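Local coordinates for Rubredoxin\:oxygen oxidoreductase (Desulfovibrio gigas, PDB 1E5D), which catalyses the four-electron reduction of one oxygen molecule to two water molecules, using a diiron centre and flavin mononucleotide, at residues Val256-Ser261 with Ala323-Tyr328; Lys285-Lys290 with Ser295-Glu300; Gly310-Thr313 with Ile318-Tyr321. All blocks are in the same frame, centred on the assembly; numbering follows the deposited sequence.

Contact 1. Residues Val256-Ser261 with Ala323-Tyr328. With FMN (flavin mononucleotide), chain C.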
loop_
_atom_site.group_PDB
_atom_site.type_symbol
_atom_site.label_atom_id
_atom_site.label_comp_id
_atom_site.label_asym_id
_atom_site.label_seq_id
_atom_site.Cartn_x
_atom_site.Cartn_y
_atom_site.Cartn_z
ATOM N N VAL A 256 -14.556 -7.951 -11.002
ATOM C CA VAL A 256 -13.696 -7.785 -9.857
ATOM C C VAL A 256 -14.017 -6.435 -9.218
ATOM O O VAL A 256 -13.856 -5.377 -9.825
ATOM C CB VAL A 256 -12.201 -7.792 -10.216
ATOM C CG1 VAL A 256 -11.380 -7.305 -9.021
ATOM C CG2 VAL A 256 -11.745 -9.164 -10.666
ATOM N N ILE A 257 -14.482 -6.489 -7.985
ATOM C CA ILE A 257 -14.724 -5.292 -7.197
ATOM C C ILE A 257 -13.648 -5.167 -6.126
ATOM O O ILE A 257 -13.460 -6.060 -5.294
ATOM C CB ILE A 257 -16.106 -5.340 -6.532
ATOM C CG1 ILE A 257 -17.276 -5.443 -7.510
ATOM C CG2 ILE A 257 -16.275 -4.156 -5.595
ATOM C CD1 ILE A 257 -18.551 -5.974 -6.883
ATOM N N PHE A 258 -12.898 -4.069 -6.112
ATOM C CA PHE A 258 -11.929 -3.927 -5.019
ATOM C C PHE A 258 -12.130 -2.543 -4.414
ATOM O O PHE A 258 -12.440 -1.564 -5.077
ATOM C CB PHE A 258 -10.515 -4.195 -5.473
ATOM C CG PHE A 258 -9.731 -3.172 -6.251
ATOM C CD1 PHE A 258 -9.036 -2.166 -5.600
ATOM C CD2 PHE A 258 -9.659 -3.203 -7.628
ATOM C CE1 PHE A 258 -8.285 -1.227 -6.276
ATOM C CE2 PHE A 258 -8.911 -2.264 -8.320
ATOM C CZ PHE A 258 -8.217 -1.265 -7.652
ATOM N N TYR A 259 -11.974 -2.507 -3.102
ATOM C CA TYR A 259 -12.291 -1.346 -2.303
ATOM C C TYR A 259 -11.429 -1.380 -1.047
ATOM O O TYR A 259 -10.843 -2.409 -0.718
ATOM C CB TYR A 259 -13.790 -1.351 -1.918
ATOM C CG TYR A 259 -14.013 -2.307 -0.755
ATOM C CD1 TYR A 259 -13.977 -3.681 -0.975
ATOM C CD2 TYR A 259 -14.250 -1.863 0.544
ATOM C CE1 TYR A 259 -14.175 -4.580 0.062
ATOM C CE2 TYR A 259 -14.437 -2.752 1.584
ATOM C CZ TYR A 259 -14.399 -4.115 1.339
ATOM O OH TYR A 259 -14.596 -4.979 2.390
ATOM N N ASP A 260 -11.441 -0.265 -0.342
ATOM C CA ASP A 260 -11.034 -0.185 1.049
ATOM C C ASP A 260 -12.042 0.722 1.748
ATOM O O ASP A 260 -12.857 1.382 1.097
ATOM C CB ASP A 260 -9.608 0.306 1.210
ATOM C CG ASP A 260 -9.015 -0.088 2.550
ATOM O OD1 ASP A 260 -9.749 -0.678 3.372
ATOM O OD2 ASP A 260 -7.831 0.199 2.787
ATOM N N SER A 261 -12.021 0.737 3.072
ATOM C CA SER A 261 -13.063 1.458 3.805
ATOM C C SER A 261 -12.638 1.673 5.244
ATOM O O SER A 261 -11.854 0.883 5.780
ATOM C CB SER A 261 -14.354 0.653 3.732
ATOM O OG SER A 261 -15.400 1.312 4.425
ATOM N N ALA A 323 -4.980 3.471 -3.620
ATOM C CA ALA A 323 -4.030 4.157 -4.485
ATOM C C ALA A 323 -2.877 3.250 -4.883
ATOM O O ALA A 323 -2.504 3.184 -6.059
ATOM C CB ALA A 323 -3.488 5.406 -3.799
ATOM N N GLY A 324 -2.293 2.541 -3.918
ATOM C CA GLY A 324 -1.163 1.670 -4.233
ATOM C C GLY A 324 -1.533 0.574 -5.214
ATOM O O GLY A 324 -0.765 0.227 -6.113
ATOM N N THR A 325 -2.726 0.012 -5.046
ATOM C CA THR A 325 -3.198 -1.044 -5.936
ATOM C C THR A 325 -3.477 -0.535 -7.335
ATOM O O THR A 325 -3.189 -1.185 -8.342
ATOM C CB THR A 325 -4.484 -1.665 -5.355
ATOM O OG1 THR A 325 -4.129 -2.196 -4.064
ATOM C CG2 THR A 325 -5.000 -2.801 -6.216
ATOM N N LEU A 326 -4.062 0.660 -7.414
ATOM C CA LEU A 326 -4.299 1.230 -8.743
ATOM C C LEU A 326 -2.966 1.530 -9.416
ATOM O O LEU A 326 -2.805 1.268 -10.611
ATOM C CB LEU A 326 -5.171 2.477 -8.655
ATOM C CG LEU A 326 -6.653 2.181 -8.401
ATOM C CD1 LEU A 326 -7.371 3.442 -7.956
ATOM C CD2 LEU A 326 -7.276 1.587 -9.650
ATOM N N GLN A 327 -2.010 2.053 -8.656
ATOM C CA GLN A 327 -0.686 2.298 -9.222
ATOM C C GLN A 327 -0.132 1.004 -9.822
ATOM O O GLN A 327 0.314 0.968 -10.959
ATOM C CB GLN A 327 0.316 2.835 -8.200
ATOM C CG GLN A 327 1.670 3.205 -8.810
ATOM C CD GLN A 327 1.494 4.248 -9.906
ATOM O OE1 GLN A 327 1.105 5.380 -9.608
ATOM N NE2 GLN A 327 1.759 3.869 -11.155
ATOM N N TYR A 328 -0.183 -0.059 -9.023
ATOM C CA TYR A 328 0.321 -1.351 -9.477
ATOM C C TYR A 328 -0.374 -1.738 -10.776
ATOM O O TYR A 328 0.257 -2.109 -11.755
ATOM C CB TYR A 328 0.069 -2.423 -8.431
ATOM C CG TYR A 328 0.654 -3.774 -8.746
ATOM C CD1 TYR A 328 2.023 -3.975 -8.652
ATOM C CD2 TYR A 328 -0.138 -4.853 -9.120
ATOM C CE1 TYR A 328 2.584 -5.203 -8.928
ATOM C CE2 TYR A 328 0.424 -6.091 -9.400
ATOM C CZ TYR A 328 1.787 -6.262 -9.304
ATOM O OH TYR A 328 2.367 -7.477 -9.576
HETATM N N1 FMN C . -14.777 13.029 3.814
HETATM C C2 FMN C . -14.611 14.012 2.940
HETATM O O2 FMN C . -15.526 14.502 2.334
HETATM N N3 FMN C . -13.325 14.544 2.654
HETATM C C4 FMN C . -12.275 14.334 3.530
HETATM O O4 FMN C . -11.188 14.787 3.224
HETATM C C4A FMN C . -12.465 13.290 4.526
HETATM N N5 FMN C . -11.402 12.758 5.171
HETATM C C5A FMN C . -11.687 12.026 6.299
HETATM C C6 FMN C . -10.591 11.564 7.073
HETATM C C7 FMN C . -10.763 10.623 8.059
HETATM C C7M FMN C . -9.561 9.939 8.653
HETATM C C8 FMN C . -12.078 10.058 8.292
HETATM C C8M FMN C . -12.325 9.198 9.510
HETATM C C9 FMN C . -13.186 10.655 7.672
HETATM C C9A FMN C . -12.969 11.466 6.556
HETATM N N10 FMN C . -13.999 11.804 5.624
HETATM C C10 FMN C . -13.797 12.727 4.691
HETATM C "C1'" FMN C . -15.355 11.276 5.903
HETATM C "C2'" FMN C . -15.518 9.842 5.337
HETATM O "O2'" FMN C . -15.339 9.850 3.925
HETATM C "C3'" FMN C . -16.940 9.431 5.686
HETATM O "O3'" FMN C . -16.918 9.059 7.062
HETATM C "C4'" FMN C . -17.389 8.227 4.854
HETATM O "O4'" FMN C . -18.722 7.846 5.231
HETATM C "C5'" FMN C . -16.404 7.109 5.115
HETATM O "O5'" FMN C . -16.842 5.842 4.296
HETATM P P FMN C . -16.472 4.439 4.760
HETATM O O1P FMN C . -16.569 3.547 3.520
HETATM O O2P FMN C . -15.250 4.405 5.428
HETATM O O3P FMN C . -17.459 3.977 5.731
#

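Contact 2. Residues Lys285-Lys290 with Ser295-Glu300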
loop_
_atom_site.group_PDB
_atom_site.type_symbol
_atom_site.label_atom_id
_atom_site.label_comp_id
_atom_site.label_asym_id
_atom_site.label_seq_id
_atom_site.Cartn_x
_atom_site.Cartn_y
_atom_site.Cartn_z
ATOM N N LYS A 285 -15.729 -11.255 -8.101
ATOM C CA LYS A 285 -14.687 -11.268 -7.091
ATOM C C LYS A 285 -14.768 -9.928 -6.340
ATOM O O LYS A 285 -14.481 -8.896 -6.943
ATOM C CB LYS A 285 -13.297 -11.487 -7.672
ATOM C CG LYS A 285 -13.126 -12.797 -8.424
ATOM C CD LYS A 285 -12.951 -13.975 -7.484
ATOM C CE LYS A 285 -13.914 -15.102 -7.819
ATOM N NZ LYS A 285 -14.597 -15.648 -6.610
ATOM N N LEU A 286 -15.161 -10.013 -5.079
ATOM C CA LEU A 286 -15.188 -8.911 -4.134
ATOM C C LEU A 286 -13.932 -8.917 -3.269
ATOM O O LEU A 286 -13.790 -9.743 -2.367
ATOM C CB LEU A 286 -16.436 -8.992 -3.245
ATOM C CG LEU A 286 -16.628 -7.840 -2.255
ATOM C CD1 LEU A 286 -16.375 -6.509 -2.947
ATOM C CD2 LEU A 286 -18.016 -7.855 -1.650
ATOM N N MET A 287 -12.995 -8.005 -3.514
ATOM C CA MET A 287 -11.711 -8.055 -2.827
ATOM C C MET A 287 -11.385 -6.797 -2.031
ATOM O O MET A 287 -11.297 -5.700 -2.572
ATOM C CB MET A 287 -10.602 -8.320 -3.866
ATOM C CG MET A 287 -10.991 -9.455 -4.810
ATOM S SD MET A 287 -9.759 -9.768 -6.092
ATOM C CE MET A 287 -8.593 -10.745 -5.149
ATOM N N TRP A 288 -11.187 -6.968 -0.734
ATOM C CA TRP A 288 -10.762 -5.951 0.209
ATOM C C TRP A 288 -9.260 -5.716 0.149
ATOM O O TRP A 288 -8.475 -6.644 0.343
ATOM C CB TRP A 288 -11.168 -6.405 1.611
ATOM C CG TRP A 288 -10.977 -5.401 2.697
ATOM C CD1 TRP A 288 -10.969 -4.049 2.547
ATOM C CD2 TRP A 288 -10.770 -5.649 4.090
ATOM N NE1 TRP A 288 -10.766 -3.442 3.762
ATOM C CE2 TRP A 288 -10.645 -4.400 4.725
ATOM C CE3 TRP A 288 -10.680 -6.802 4.876
ATOM C CZ2 TRP A 288 -10.432 -4.258 6.100
ATOM C CZ3 TRP A 288 -10.470 -6.664 6.237
ATOM C CH2 TRP A 288 -10.347 -5.403 6.843
ATOM N N CYS A 289 -8.818 -4.494 -0.115
ATOM C CA CYS A 289 -7.389 -4.219 -0.189
ATOM C C CYS A 289 -6.649 -4.507 1.106
ATOM O O CYS A 289 -5.435 -4.697 1.120
ATOM C CB CYS A 289 -7.130 -2.746 -0.551
ATOM S SG CYS A 289 -7.590 -2.352 -2.245
ATOM N N LYS A 290 -7.344 -4.534 2.241
ATOM C CA LYS A 290 -6.599 -4.812 3.473
ATOM C C LYS A 290 -6.335 -6.307 3.616
ATOM O O LYS A 290 -5.475 -6.676 4.413
ATOM C CB LYS A 290 -7.358 -4.291 4.686
ATOM C CG LYS A 290 -6.689 -3.175 5.455
ATOM C CD LYS A 290 -7.220 -1.810 5.082
ATOM C CE LYS A 290 -7.344 -0.916 6.307
ATOM N NZ LYS A 290 -8.594 -0.104 6.224
ATOM N N SER A 295 -0.986 -7.910 -5.985
ATOM C CA SER A 295 -0.718 -8.862 -7.062
ATOM C C SER A 295 -1.915 -9.792 -7.230
ATOM O O SER A 295 -2.232 -10.175 -8.363
ATOM C CB SER A 295 0.570 -9.624 -6.792
ATOM O OG SER A 295 0.507 -10.374 -5.594
ATOM N N GLN A 296 -2.577 -10.135 -6.135
ATOM C CA GLN A 296 -3.745 -11.002 -6.141
ATOM C C GLN A 296 -4.900 -10.383 -6.922
ATOM O O GLN A 296 -5.554 -11.015 -7.738
ATOM C CB GLN A 296 -4.280 -11.265 -4.732
ATOM C CG GLN A 296 -4.085 -12.675 -4.199
ATOM C CD GLN A 296 -3.289 -12.629 -2.904
ATOM O OE1 GLN A 296 -3.824 -12.791 -1.809
ATOM N NE2 GLN A 296 -1.989 -12.385 -3.050
ATOM N N ILE A 297 -5.141 -9.109 -6.611
ATOM C CA ILE A 297 -6.234 -8.437 -7.310
ATOM C C ILE A 297 -5.940 -8.456 -8.804
ATOM O O ILE A 297 -6.811 -8.679 -9.640
ATOM C CB ILE A 297 -6.416 -7.011 -6.773
ATOM C CG1 ILE A 297 -6.977 -7.002 -5.348
ATOM C CG2 ILE A 297 -7.271 -6.181 -7.717
ATOM C CD1 ILE A 297 -6.583 -5.810 -4.513
ATOM N N MET A 298 -4.667 -8.236 -9.128
ATOM C CA MET A 298 -4.278 -8.210 -10.536
ATOM C C MET A 298 -4.576 -9.545 -11.201
ATOM O O MET A 298 -5.075 -9.614 -12.316
ATOM C CB MET A 298 -2.795 -7.866 -10.679
ATOM C CG MET A 298 -2.304 -7.829 -12.119
ATOM S SD MET A 298 -3.137 -6.529 -13.067
ATOM C CE MET A 298 -2.989 -7.204 -14.724
ATOM N N SER A 299 -4.258 -10.627 -10.494
ATOM C CA SER A 299 -4.449 -11.936 -11.115
ATOM C C SER A 299 -5.920 -12.136 -11.443
ATOM O O SER A 299 -6.260 -12.703 -12.478
ATOM C CB SER A 299 -3.955 -13.069 -10.215
ATOM O OG SER A 299 -2.571 -12.904 -9.928
ATOM N N GLU A 300 -6.772 -11.659 -10.533
ATOM C CA GLU A 300 -8.204 -11.821 -10.758
ATOM C C GLU A 300 -8.630 -10.926 -11.910
ATOM O O GLU A 300 -9.533 -11.237 -12.672
ATOM C CB GLU A 300 -8.994 -11.492 -9.493
ATOM C CG GLU A 300 -8.744 -12.438 -8.329
ATOM C CD GLU A 300 -9.000 -13.894 -8.667
ATOM O OE1 GLU A 300 -9.736 -14.167 -9.644
ATOM O OE2 GLU A 300 -8.473 -14.774 -7.951
#

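Contact 3. Residues Gly310-Thr313 with Ile318-Tyr321. With FMN (flavin mononucleotide), chain C.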
loop_
_atom_site.group_PDB
_atom_site.type_symbol
_atom_site.label_atom_id
_atom_site.label_comp_id
_atom_site.label_asym_id
_atom_site.label_seq_id
_atom_site.Cartn_x
_atom_site.Cartn_y
_atom_site.Cartn_z
ATOM N N GLY A 310 -13.753 0.955 -5.237
ATOM C CA GLY A 310 -14.478 1.760 -4.260
ATOM C C GLY A 310 -13.510 2.305 -3.230
ATOM O O GLY A 310 -12.626 1.586 -2.765
ATOM N N SER A 311 -13.685 3.570 -2.878
ATOM C CA SER A 311 -12.959 4.142 -1.757
ATOM C C SER A 311 -13.752 5.304 -1.164
ATOM O O SER A 311 -14.376 6.092 -1.868
ATOM C CB SER A 311 -11.569 4.625 -2.157
ATOM O OG SER A 311 -10.987 5.357 -1.093
ATOM N N PRO A 312 -13.717 5.403 0.153
ATOM C CA PRO A 312 -14.294 6.592 0.783
ATOM C C PRO A 312 -13.361 7.762 0.538
ATOM O O PRO A 312 -12.209 7.586 0.150
ATOM C CB PRO A 312 -14.311 6.213 2.263
ATOM C CG PRO A 312 -13.180 5.247 2.409
ATOM C CD PRO A 312 -13.161 4.456 1.122
ATOM N N THR A 313 -13.806 8.995 0.755
ATOM C CA THR A 313 -12.825 10.075 0.623
ATOM C C THR A 313 -12.007 10.207 1.899
ATOM O O THR A 313 -12.506 10.420 3.000
ATOM C CB THR A 313 -13.506 11.416 0.305
ATOM O OG1 THR A 313 -14.194 11.259 -0.942
ATOM C CG2 THR A 313 -12.453 12.492 0.129
ATOM N N ILE A 318 -8.224 9.385 -1.944
ATOM C CA ILE A 318 -8.610 7.998 -1.735
ATOM C C ILE A 318 -7.661 7.346 -0.738
ATOM O O ILE A 318 -6.576 7.869 -0.495
ATOM C CB ILE A 318 -8.587 7.211 -3.055
ATOM C CG1 ILE A 318 -7.180 7.076 -3.643
ATOM C CG2 ILE A 318 -9.533 7.821 -4.074
ATOM C CD1 ILE A 318 -7.088 6.107 -4.804
ATOM N N LEU A 319 -8.093 6.228 -0.183
ATOM C CA LEU A 319 -7.287 5.480 0.770
ATOM C C LEU A 319 -6.023 4.933 0.119
ATOM O O LEU A 319 -5.966 4.525 -1.034
ATOM C CB LEU A 319 -8.120 4.364 1.407
ATOM C CG LEU A 319 -9.203 4.818 2.396
ATOM C CD1 LEU A 319 -9.996 3.616 2.906
ATOM C CD2 LEU A 319 -8.593 5.581 3.558
ATOM N N PRO A 320 -4.965 4.952 0.934
ATOM C CA PRO A 320 -3.613 4.640 0.480
ATOM C C PRO A 320 -3.523 3.309 -0.256
ATOM O O PRO A 320 -2.921 3.212 -1.322
ATOM C CB PRO A 320 -2.847 4.520 1.799
ATOM C CG PRO A 320 -3.596 5.388 2.752
ATOM C CD PRO A 320 -5.037 5.284 2.373
ATOM N N TYR A 321 -4.116 2.275 0.324
ATOM C CA TYR A 321 -4.045 0.931 -0.226
ATOM C C TYR A 321 -4.798 0.837 -1.544
ATOM O O TYR A 321 -4.461 0.039 -2.423
ATOM C CB TYR A 321 -4.614 -0.072 0.778
ATOM C CG TYR A 321 -3.717 -0.313 1.961
ATOM C CD1 TYR A 321 -2.347 -0.121 1.845
ATOM C CD2 TYR A 321 -4.229 -0.723 3.182
ATOM C CE1 TYR A 321 -1.502 -0.335 2.917
ATOM C CE2 TYR A 321 -3.388 -0.941 4.264
ATOM C CZ TYR A 321 -2.033 -0.742 4.126
ATOM O OH TYR A 321 -1.191 -0.960 5.191
HETATM N N1 FMN C . -14.777 13.029 3.814
HETATM C C2 FMN C . -14.611 14.012 2.940
HETATM O O2 FMN C . -15.526 14.502 2.334
HETATM N N3 FMN C . -13.325 14.544 2.654
HETATM C C4 FMN C . -12.275 14.334 3.530
HETATM O O4 FMN C . -11.188 14.787 3.224
HETATM C C4A FMN C . -12.465 13.290 4.526
HETATM N N5 FMN C . -11.402 12.758 5.171
HETATM C C5A FMN C . -11.687 12.026 6.299
HETATM C C6 FMN C . -10.591 11.564 7.073
HETATM C C7 FMN C . -10.763 10.623 8.059
HETATM C C7M FMN C . -9.561 9.939 8.653
HETATM C C8 FMN C . -12.078 10.058 8.292
HETATM C C8M FMN C . -12.325 9.198 9.510
HETATM C C9 FMN C . -13.186 10.655 7.672
HETATM C C9A FMN C . -12.969 11.466 6.556
HETATM N N10 FMN C . -13.999 11.804 5.624
HETATM C C10 FMN C . -13.797 12.727 4.691
HETATM C "C1'" FMN C . -15.355 11.276 5.903
HETATM C "C2'" FMN C . -15.518 9.842 5.337
HETATM O "O2'" FMN C . -15.339 9.850 3.925
HETATM C "C3'" FMN C . -16.940 9.431 5.686
HETATM O "O3'" FMN C . -16.918 9.059 7.062
HETATM C "C4'" FMN C . -17.389 8.227 4.854
HETATM O "O4'" FMN C . -18.722 7.846 5.231
HETATM C "C5'" FMN C . -16.404 7.109 5.115
HETATM O "O5'" FMN C . -16.842 5.842 4.296
HETATM P P FMN C . -16.472 4.439 4.760
HETATM O O1P FMN C . -16.569 3.547 3.520
HETATM O O2P FMN C . -15.250 4.405 5.428
HETATM O O3P FMN C . -17.459 3.977 5.731
#

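Contact 1. Residues Val256-Ser261 with Ala323-Tyr328
Phe258 meets Thr325 and Leu326 where an inner strand of the flavodoxin-like domain, a parallel five-stranded sheet flanked by helices, is covered by helix 320-331. The contact is small and buried, and the phenyl ring carries all of the strand's share. The first interaction is CH-pi: Thr325 CG2 lies over one face of the ring, 4.1 Å from the centroid of Phe258 and 29° off the ring normal. That methyl stands anti to its own backbone N, while Thr325 OG1 is turned back into the helix and bonds to Tyr321 O. The methyl, not the hydroxyl, is thus presented to the aromatic face. The second interaction is aliphatic, at the ring's edge and near its plane, where Phe258 CZ meets Leu326 CD2 at 3.6 Å. Two consecutive helix residues thus touch the ring, one on a face and one at the edge. Ile297 of helix 294-302 also packs on both Phe258 and Thr325, extending the same apolar layer. The polar bonds lie in the loop just past the strand, Asp260-Ser261, and lead to the flavin site rather than the helix. Asp260 OD1 accepts the Ser261 N-H from above the carboxylate plane, forms a salt bridge with Lys290 NZ and accepts a hydrogen bond from Trp288 NE1. Beyond it the Ser261 hydroxyl reaches the flavin phosphate, with Ser261 OG donating to FMN O1P over 2.7 Å.

Contact 2. Residues Lys285-Lys290 with Ser295-Glu300
Lys285 and Glu300 begin the contact at its more open end, where strand 285-288 and helix 295-300 run nearly antiparallel, at 166°, with their axes 9.9 Å apart. The lysine offers its aliphatic part: Lys285 CG and CD pass alongside Glu300 OE1, with CG at 3.9 Å, before the bent chain leads NZ away, to 5.9 Å from that oxygen. The two do not form a salt bridge; the carboxylate is instead held by Lys254 through OE1 and by Arg188 through OE2.

Met287, two residues on, is the main link. Its CG stands anti to the carbonyl carbon (chi1 -47°) and the chain runs out straight before turning at chi3 (80°), which lays the terminal methyl along the helix surface. Sulfur and methyl both press on the glutamate's stem, with Met287 CE 3.6 Å from Glu300 CG, and the two side chains cross at about a right angle. The same methyl comes within 3.9 Å of Ile297 CA, so the thioether end rests between Ile297 and Glu300. Met287 SD also touches Ile297 CG1, at 4.0 Å.

Cys289, just past the strand, adds a looser apolar touch, its SG 4.3 Å from Ile297 CD1. This is packing within the beta-alpha-beta crossover of a flavodoxin-like fold, from edge strand 283-288 through helix 294-302 to strand 306-310. Strand 254-259 is the edge strand's neighbour in the sheet and lends Phe258 to Ile297; helix 320-331 adds Thr325 to Ile297 and Cys289, while helix 183-198 lies against Ser299 on another side of helix 294-302.

Contact 3. Residues Gly310-Thr313 with Ile318-Tyr321
The Ser311 hydroxyl links two ends of the flavin-site loop, accepting from the backbone of Leu319 and donating to that of Pro312. Leu319 N donates to Ser311 OG over 3.2 Å, almost straight at 173°. The hydroxyl in turn donates to Pro312 O, with Ser311 OG 2.8 Å from that oxygen, in the carbonyl plane and on a lone pair. With OG anti to the backbone N (chi1 171°), the serine reaches across to the opposing segment while staying close to the next residue's carbonyl. Ile318 packs beside this hydroxyl, its CB 3.6 Å from Ser311 OG, and Leu319 occupies the N-cap position of helix 320-331.

A second, apolar touch lies next to the first: Pro312 CG meets Leu319 CD1 at 3.6 Å, the ring and the leucine branch crossing at about a right angle. The same ring also meets the cofactor, with Pro312 CB 3.3 Å from FMN O5'. Thr313 O accepts a hydrogen bond from the ribityl hydroxyl FMN O2', while the methyl Thr313 CG2 approaches the flavin ring at FMN N3, 3.4 Å away. Thr313 OG1 is held by Ser351 N. In this flavodoxin-type site the serine hydroxyl both gives and accepts a hydrogen bond, which fixes its rotation and links the backbone that lines the flavin site to the start of the helix.

In the fold
The three contacts share one flavodoxin-like domain. Contacts 2 and 3 are both nested in the chain loop closed by contact 1, whose centre lies about 8 Å from each of theirs; the centres of contacts 2 and 3 are about 15 Å apart. Strand 254-259 joins them: Ile257 O lies 2.7 Å from Met287 N on one side, and Phe258 O lies 2.8 Å from Gly310 N on the other, both probable hydrogen bonds. Contacts 1 and 3 share helix 320-331 and both reach the same FMN, at its phosphate and at its ribityl chain and ring. Contact 2 stands back, with the side chain of Cys289 about 12 Å from FMN between nearest atoms.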